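Local coordinates for ABC transporter, substrate binding protein (Aeropyrum pernix, PDB 3EAF), which probably captures a substrate outside the cell and delivers it to the membrane components of an ABC transporter, at residues I40-G45 with V307-L312; A105-K110 with Y119-Y124; K143-Y148 with A198-V203. All coordinates share one frame; numbering follows the deposited sequence.

Contact 1. Residues I40-G45 with V307-L312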
# COMPACT_ATOMS: atom_id res chain seq x y z
N ILE A 40 13.04 5.01 21.64
CA ILE A 40 11.79 4.27 21.73
C ILE A 40 11.67 3.73 23.15
O ILE A 40 12.56 3.03 23.62
CB ILE A 40 11.74 3.08 20.72
CG1 ILE A 40 11.99 3.56 19.28
CG2 ILE A 40 10.39 2.35 20.80
CD1 ILE A 40 12.71 2.53 18.41
N TYR A 41 10.57 4.05 23.82
CA TYR A 41 10.37 3.62 25.21
C TYR A 41 9.08 2.84 25.40
O TYR A 41 8.02 3.23 24.90
CB TYR A 41 10.41 4.82 26.16
CG TYR A 41 11.74 5.54 26.13
CD1 TYR A 41 12.80 5.11 26.93
CD2 TYR A 41 11.94 6.63 25.28
CE1 TYR A 41 14.03 5.77 26.90
CE2 TYR A 41 13.17 7.28 25.24
CZ TYR A 41 14.21 6.84 26.05
OH TYR A 41 15.42 7.50 26.00
N THR A 42 9.18 1.74 26.13
CA THR A 42 8.02 0.97 26.57
C THR A 42 7.19 1.78 27.57
O THR A 42 7.62 2.85 28.02
CB THR A 42 8.45 -0.36 27.21
OG1 THR A 42 9.34 -0.10 28.31
CG2 THR A 42 9.16 -1.25 26.18
N LYS A 43 6.01 1.27 27.93
CA LYS A 43 5.13 1.91 28.92
C LYS A 43 5.80 2.16 30.27
O LYS A 43 5.54 3.18 30.92
CB LYS A 43 3.85 1.10 29.12
CG LYS A 43 2.77 1.35 28.06
CD LYS A 43 1.40 0.87 28.53
CE LYS A 43 1.31 -0.65 28.65
NZ LYS A 43 -0.01 -1.11 29.19
N ASP A 44 6.67 1.24 30.69
CA ASP A 44 7.41 1.38 31.95
C ASP A 44 8.78 2.05 31.78
O ASP A 44 9.62 2.00 32.68
CB ASP A 44 7.53 0.03 32.66
CG ASP A 44 8.11 -1.05 31.77
OD1 ASP A 44 8.84 -1.91 32.29
OD2 ASP A 44 7.84 -1.03 30.55
N GLY A 45 9.01 2.66 30.62
CA GLY A 45 10.19 3.50 30.40
C GLY A 45 11.51 2.83 30.09
O GLY A 45 12.56 3.44 30.25
N VAL A 307 3.38 -1.36 24.99
CA VAL A 307 3.62 -2.55 25.82
C VAL A 307 4.62 -2.30 26.95
O VAL A 307 5.40 -1.34 26.90
CB VAL A 307 4.06 -3.80 24.99
CG1 VAL A 307 3.02 -4.15 23.94
CG2 VAL A 307 5.43 -3.60 24.34
N THR A 308 4.56 -3.15 27.97
CA THR A 308 5.57 -3.17 29.02
C THR A 308 6.78 -3.96 28.52
O THR A 308 6.65 -4.81 27.63
CB THR A 308 5.05 -3.80 30.33
OG1 THR A 308 4.78 -5.19 30.13
CG2 THR A 308 3.78 -3.10 30.82
N SER A 309 7.95 -3.68 29.09
CA SER A 309 9.17 -4.39 28.74
C SER A 309 9.09 -5.88 29.11
O SER A 309 9.64 -6.73 28.40
CB SER A 309 10.40 -3.74 29.39
OG SER A 309 10.23 -3.63 30.79
N GLN A 310 8.40 -6.18 30.21
CA GLN A 310 8.19 -7.57 30.63
C GLN A 310 7.40 -8.30 29.55
O GLN A 310 7.78 -9.40 29.13
CB GLN A 310 7.44 -7.63 31.96
CG GLN A 310 8.21 -7.10 33.18
CD GLN A 310 8.19 -5.58 33.30
OE1 GLN A 310 7.35 -4.89 32.71
NE2 GLN A 310 9.13 -5.04 34.09
N ASP A 311 6.32 -7.67 29.09
CA ASP A 311 5.45 -8.20 28.05
C ASP A 311 6.23 -8.42 26.74
O ASP A 311 6.11 -9.48 26.11
CB ASP A 311 4.28 -7.25 27.82
CG ASP A 311 3.02 -7.95 27.32
OD1 ASP A 311 3.04 -9.19 27.15
OD2 ASP A 311 2.02 -7.23 27.09
N LEU A 312 7.02 -7.43 26.36
CA LEU A 312 7.83 -7.51 25.14
C LEU A 312 8.85 -8.64 25.21
O LEU A 312 9.02 -9.39 24.24
CB LEU A 312 8.52 -6.16 24.84
CG LEU A 312 9.16 -5.96 23.46
CD1 LEU A 312 8.16 -6.10 22.32
CD2 LEU A 312 9.87 -4.60 23.39
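Thr42, Asp44 and Lys43, which lose the most surface of 40-45 to this contact, meet the loop that leads into helix 309-315. Asp44 turns its carboxylate onto the first turn of that helix. Its OD1 takes the hydroxyl hydrogen of Ser309 on the syn lone pair, OG to OD1 2.7 Å. Its OD2 accepts from the backbone, Ser309 N lying 3.0 Å from Asp44 OD2 on the syn side. With CG set between the backbone N and the carbonyl carbon (chi1 53°), the carboxylate also folds back over its own turn, where Thr42 OG1 donates to Asp44 OD2 over 2.9 Å. The two donors to OD2 arrive from opposite faces of the carboxylate, which fixes its rotation. Thr42 packs through CB against the carbonyl oxygen of Val307, at 3.2 Å from CB to O. The same oxygen receives a nearly straight bond from Lys43 N, 2.9 Å from N to O at 170°. Lys43 carries its aliphatic chain past the Val307 carbonyl and crosses the Thr308 side chain at a slant, CE 4.1 Å from Thr308 CG2. Thr308 is the N-cap of the helix, its OG1 accepting from Asp311 N. Thr42 to Gly45 form a type I turn, so the contact joins the bend between strands 40-41 and 47-56 to a helix start. Thr42 and Leu312 both touch Val48 of strand 47-56, while Val307 and Leu312 pack against helix 317-326.

Contact 2. Residues A105-K110 with Y119-Y124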
# COMPACT_ATOMS: atom_id res chain seq x y z
N ALA A 105 3.55 -3.91 3.06
CA ALA A 105 3.18 -3.04 1.95
C ALA A 105 1.96 -3.58 1.21
O ALA A 105 1.18 -2.81 0.66
CB ALA A 105 4.33 -2.88 1.02
N SER A 106 1.80 -4.90 1.17
CA SER A 106 0.57 -5.50 0.64
C SER A 106 -0.60 -5.10 1.51
O SER A 106 -0.56 -5.26 2.73
CB SER A 106 0.65 -7.02 0.61
OG SER A 106 -0.63 -7.55 0.30
N TYR A 107 -1.65 -4.56 0.88
CA TYR A 107 -2.88 -4.25 1.59
C TYR A 107 -4.01 -5.22 1.21
O TYR A 107 -5.18 -4.83 1.15
CB TYR A 107 -3.29 -2.78 1.38
CG TYR A 107 -2.17 -1.77 1.54
CD1 TYR A 107 -1.37 -1.76 2.70
CD2 TYR A 107 -1.91 -0.83 0.56
CE1 TYR A 107 -0.33 -0.82 2.85
CE2 TYR A 107 -0.90 0.10 0.69
CZ TYR A 107 -0.11 0.11 1.83
OH TYR A 107 0.89 1.03 1.94
N SER A 108 -3.67 -6.48 0.95
CA SER A 108 -4.66 -7.51 0.59
C SER A 108 -5.74 -7.74 1.65
O SER A 108 -5.43 -7.93 2.83
CB SER A 108 -3.98 -8.85 0.30
OG SER A 108 -4.95 -9.89 0.16
N ALA A 109 -7.00 -7.78 1.20
CA ALA A 109 -8.13 -8.05 2.09
C ALA A 109 -8.07 -9.44 2.72
O ALA A 109 -8.60 -9.65 3.81
CB ALA A 109 -9.45 -7.85 1.34
N LYS A 110 -7.41 -10.37 2.03
CA LYS A 110 -7.22 -11.73 2.53
C LYS A 110 -6.42 -11.81 3.84
O LYS A 110 -6.54 -12.78 4.59
CB LYS A 110 -6.61 -12.63 1.44
CG LYS A 110 -7.50 -12.75 0.20
CD LYS A 110 -7.00 -13.78 -0.80
CE LYS A 110 -8.04 -14.02 -1.89
NZ LYS A 110 -7.52 -14.92 -2.97
N TYR A 119 -1.71 -3.72 8.44
CA TYR A 119 -1.19 -2.66 7.58
C TYR A 119 -2.00 -1.40 7.85
O TYR A 119 -3.20 -1.49 8.10
CB TYR A 119 -1.20 -3.05 6.08
CG TYR A 119 -2.45 -3.74 5.59
CD1 TYR A 119 -3.57 -3.00 5.19
CD2 TYR A 119 -2.52 -5.14 5.50
CE1 TYR A 119 -4.73 -3.63 4.74
CE2 TYR A 119 -3.68 -5.77 5.05
CZ TYR A 119 -4.78 -5.01 4.67
OH TYR A 119 -5.92 -5.64 4.22
N PRO A 120 -1.35 -0.22 7.82
CA PRO A 120 -1.99 1.04 8.21
C PRO A 120 -2.81 1.70 7.09
O PRO A 120 -2.69 2.91 6.85
CB PRO A 120 -0.80 1.92 8.59
CG PRO A 120 0.26 1.49 7.64
CD PRO A 120 0.05 -0.00 7.40
N ALA A 121 -3.64 0.91 6.41
CA ALA A 121 -4.44 1.39 5.29
C ALA A 121 -5.67 0.49 5.14
O ALA A 121 -5.69 -0.62 5.67
CB ALA A 121 -3.61 1.40 3.99
N PRO A 122 -6.70 0.97 4.41
CA PRO A 122 -7.78 0.03 4.07
C PRO A 122 -7.22 -1.06 3.16
O PRO A 122 -6.21 -0.86 2.50
CB PRO A 122 -8.79 0.89 3.30
CG PRO A 122 -8.42 2.32 3.61
CD PRO A 122 -6.93 2.30 3.84
N ASP A 123 -7.89 -2.21 3.11
CA ASP A 123 -7.49 -3.25 2.18
C ASP A 123 -7.66 -2.75 0.74
O ASP A 123 -8.39 -1.79 0.51
CB ASP A 123 -8.36 -4.48 2.39
CG ASP A 123 -9.80 -4.21 2.08
OD1 ASP A 123 -10.24 -4.55 0.97
OD2 ASP A 123 -10.48 -3.60 2.93
N TYR A 124 -7.00 -3.42 -0.20
CA TYR A 124 -7.05 -3.08 -1.63
C TYR A 124 -8.45 -2.95 -2.23
O TYR A 124 -8.68 -2.14 -3.13
CB TYR A 124 -6.30 -4.12 -2.44
CG TYR A 124 -4.79 -4.00 -2.45
CD1 TYR A 124 -3.99 -5.14 -2.38
CD2 TYR A 124 -4.16 -2.76 -2.55
CE1 TYR A 124 -2.60 -5.06 -2.41
CE2 TYR A 124 -2.76 -2.66 -2.58
CZ TYR A 124 -1.99 -3.82 -2.51
OH TYR A 124 -0.62 -3.75 -2.53
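Tyr107 packs against Tyr119, Ala121 and Tyr124, and the three tyrosines form an aromatic cluster. Tyr119 CG lies between its backbone N and carbonyl carbon (chi1 44°), which brings the ring over the Tyr107 backbone, with Tyr107 CA 3.6 Å from the ring centroid in a CH-pi contact. Their rings meet obliquely, CD1 of Tyr107 3.5 Å from CD1 of Tyr119. Tyr107 also points its ring edge at the face of Tyr124 in an offset edge-to-face pair, planes at 62°. Ala121 CB sits over one face of the Tyr107 ring, and Ala105 O lies over the opposite face, 3.2 Å above the ring plane. One backbone bond, Tyr124 N to Tyr107 O at 2.7 Å, and one from a ring hydroxyl, Tyr119 OH to Ser108 O, also 2.7 Å, join the two segments; the hydroxyl approaches from above the carbonyl plane. Replacing Tyr119 by an alanine would probably leave Ser108 O without this donor and open a gap over the Tyr107 backbone. A glycerol, probably from the crystallisation liquor, lies beside Tyr124, consistent with a nearby pocket. Further out, ST turns at Ser106 and Ser108 shape the first segment, and their hydroxyls are bonded to Thr85 and Glu89 respectively. Asp123 CA makes a CA-H...O contact with Tyr107 O at 3.0 Å; the residue is the N-cap of helix 124-139 and is held by Thr126. Tyr107 OH is bonded to Gln292. The chemistry is thus of buried rings packed on one another and on backbone, their polar ends tied to carbonyls or to partners beyond.

Contact 3. Residues K143-Y148 with A198-V203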
# COMPACT_ATOMS: atom_id res chain seq x y z
N LYS A 143 -19.40 2.91 -18.12
CA LYS A 143 -18.74 1.65 -18.45
C LYS A 143 -17.33 1.60 -17.90
O LYS A 143 -16.58 2.58 -17.99
CB LYS A 143 -18.73 1.46 -19.96
CG LYS A 143 -20.12 1.28 -20.57
CD LYS A 143 -20.04 1.12 -22.08
CE LYS A 143 -21.41 0.83 -22.68
NZ LYS A 143 -21.80 -0.61 -22.54
N LEU A 144 -16.96 0.45 -17.35
CA LEU A 144 -15.68 0.26 -16.67
C LEU A 144 -14.91 -0.94 -17.21
O LEU A 144 -15.43 -2.05 -17.23
CB LEU A 144 -15.90 0.11 -15.16
CG LEU A 144 -14.75 -0.23 -14.20
CD1 LEU A 144 -13.67 0.85 -14.19
CD2 LEU A 144 -15.28 -0.48 -12.78
N ALA A 145 -13.67 -0.71 -17.64
CA ALA A 145 -12.75 -1.78 -18.04
C ALA A 145 -11.74 -2.03 -16.93
O ALA A 145 -11.31 -1.08 -16.27
CB ALA A 145 -12.04 -1.41 -19.34
N LEU A 146 -11.35 -3.29 -16.73
CA LEU A 146 -10.40 -3.67 -15.68
C LEU A 146 -9.11 -4.20 -16.30
O LEU A 146 -9.10 -5.24 -16.96
CB LEU A 146 -11.00 -4.74 -14.75
CG LEU A 146 -12.38 -4.47 -14.13
CD1 LEU A 146 -12.93 -5.72 -13.43
CD2 LEU A 146 -12.35 -3.27 -13.18
N ALA A 147 -8.01 -3.46 -16.11
CA ALA A 147 -6.71 -3.87 -16.62
C ALA A 147 -5.81 -4.31 -15.47
O ALA A 147 -5.55 -3.54 -14.55
CB ALA A 147 -6.07 -2.74 -17.41
N TYR A 148 -5.35 -5.55 -15.51
CA TYR A 148 -4.52 -6.11 -14.44
C TYR A 148 -3.84 -7.38 -14.92
O TYR A 148 -4.30 -8.00 -15.88
CB TYR A 148 -5.37 -6.40 -13.19
CG TYR A 148 -6.43 -7.46 -13.44
CD1 TYR A 148 -6.20 -8.79 -13.09
CD2 TYR A 148 -7.64 -7.13 -14.06
CE1 TYR A 148 -7.16 -9.77 -13.34
CE2 TYR A 148 -8.61 -8.11 -14.31
CZ TYR A 148 -8.36 -9.42 -13.94
OH TYR A 148 -9.30 -10.40 -14.17
N ALA A 198 -14.29 -1.50 -26.85
CA ALA A 198 -15.42 -1.50 -25.92
C ALA A 198 -15.81 -0.08 -25.47
O ALA A 198 -16.85 0.11 -24.84
CB ALA A 198 -15.12 -2.38 -24.72
N ASP A 199 -14.97 0.89 -25.82
CA ASP A 199 -15.17 2.31 -25.49
C ASP A 199 -15.65 2.55 -24.03
O ASP A 199 -16.74 3.09 -23.81
CB ASP A 199 -16.11 2.97 -26.51
CG ASP A 199 -16.22 4.48 -26.33
OD1 ASP A 199 -15.20 5.14 -26.05
OD2 ASP A 199 -17.35 5.00 -26.49
N PRO A 200 -14.82 2.15 -23.04
CA PRO A 200 -15.21 2.39 -21.65
C PRO A 200 -15.10 3.87 -21.28
O PRO A 200 -14.34 4.61 -21.92
CB PRO A 200 -14.20 1.57 -20.85
CG PRO A 200 -12.98 1.52 -21.72
CD PRO A 200 -13.51 1.48 -23.13
N ASP A 201 -15.87 4.30 -20.29
CA ASP A 201 -15.76 5.65 -19.76
C ASP A 201 -14.62 5.70 -18.74
O ASP A 201 -13.94 6.72 -18.60
CB ASP A 201 -17.06 6.07 -19.07
CG ASP A 201 -18.26 5.98 -20.00
OD1 ASP A 201 -18.33 6.79 -20.95
OD2 ASP A 201 -19.11 5.09 -19.79
N TYR A 202 -14.43 4.58 -18.04
CA TYR A 202 -13.47 4.48 -16.95
C TYR A 202 -12.62 3.21 -17.07
O TYR A 202 -13.12 2.15 -17.44
CB TYR A 202 -14.18 4.49 -15.59
CG TYR A 202 -15.27 5.54 -15.43
CD1 TYR A 202 -14.97 6.90 -15.45
CD2 TYR A 202 -16.59 5.16 -15.25
CE1 TYR A 202 -15.99 7.87 -15.30
CE2 TYR A 202 -17.61 6.11 -15.09
CZ TYR A 202 -17.30 7.45 -15.12
OH TYR A 202 -18.32 8.38 -14.96
N VAL A 203 -11.33 3.35 -16.77
CA VAL A 203 -10.41 2.21 -16.74
C VAL A 203 -9.78 2.09 -15.35
O VAL A 203 -9.25 3.07 -14.82
CB VAL A 203 -9.28 2.35 -17.80
CG1 VAL A 203 -8.23 1.24 -17.65
CG2 VAL A 203 -9.87 2.32 -19.22
O HOH W 1 -19.27 -1.55 -24.72
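Lys143 and Asp201 meet just ahead of the parallel pairing of strand 142-148 with strand 202-205, neighbours in the central sheet of one lobe of this periplasmic binding protein. The Lys143 N-H points straight at the Asp201 carboxylate, N to OD2 2.8 Å at 178°, using the anti lone pair of OD2. Asp201 reaches it because its CG stands anti to the carbonyl carbon (chi1 -57°), beside the backbone N. The Lys143 side chain runs past the carbonyl oxygens of Asp199 and Ala198 to a water that is bonded to Ala198 O and only weakly to Lys143 NZ. Lys143 O is gripped twice, by Tyr202 N at 2.9 Å, nearly in line with the C=O bond, and by Asp201 N at 3.0 Å from a more tilted direction. Leu144 pairs with Tyr202, its CA 3.3 Å from Tyr202 O in a CA-H contact and its CD1 3.9 Å from Tyr202 CB, on the side of the sheet covered by helix 124-139. There Leu132 touches Leu144, Leu135 and Phe139 touch Tyr202, and the Tyr202 hydroxyl is bonded to Gly140 O. Leu144, like Leu146 further on, bonds by its backbone to strand 171-178 on the other side. Ala145 N donates to Tyr202 O, 2.9 Å from N to O. Ala145 pairs with Val203 and faces the other way, its CB 3.9 Å from Pro200 CG, with Met195 of helix 185-196 packing on both Ala145 and Val203. Val203 CA returns a CA-H...O contact to Ala145 O at 3.4 Å.

The three contacts fall in separate parts of one chain. Contact 1 closes a long loop of sequence within which contacts 2 and 3 follow one another; contacts 1 and 3 lie on opposite sides of the chain's centre, their centres about 51 Å apart. Contact 2 lies near that centre, about 28 Å from contact 1 and about 24 Å from contact 3, centre to centre. Helix 124-139 starts in contact 2 and packs on Leu144 and Tyr202 of contact 3. The magnesium ion, held by Glu325, Asp340 and Tyr341, is about 13 Å from the side chain of Val307 and about 14 Å from that of Tyr119, whereas contact 3 is remote from it.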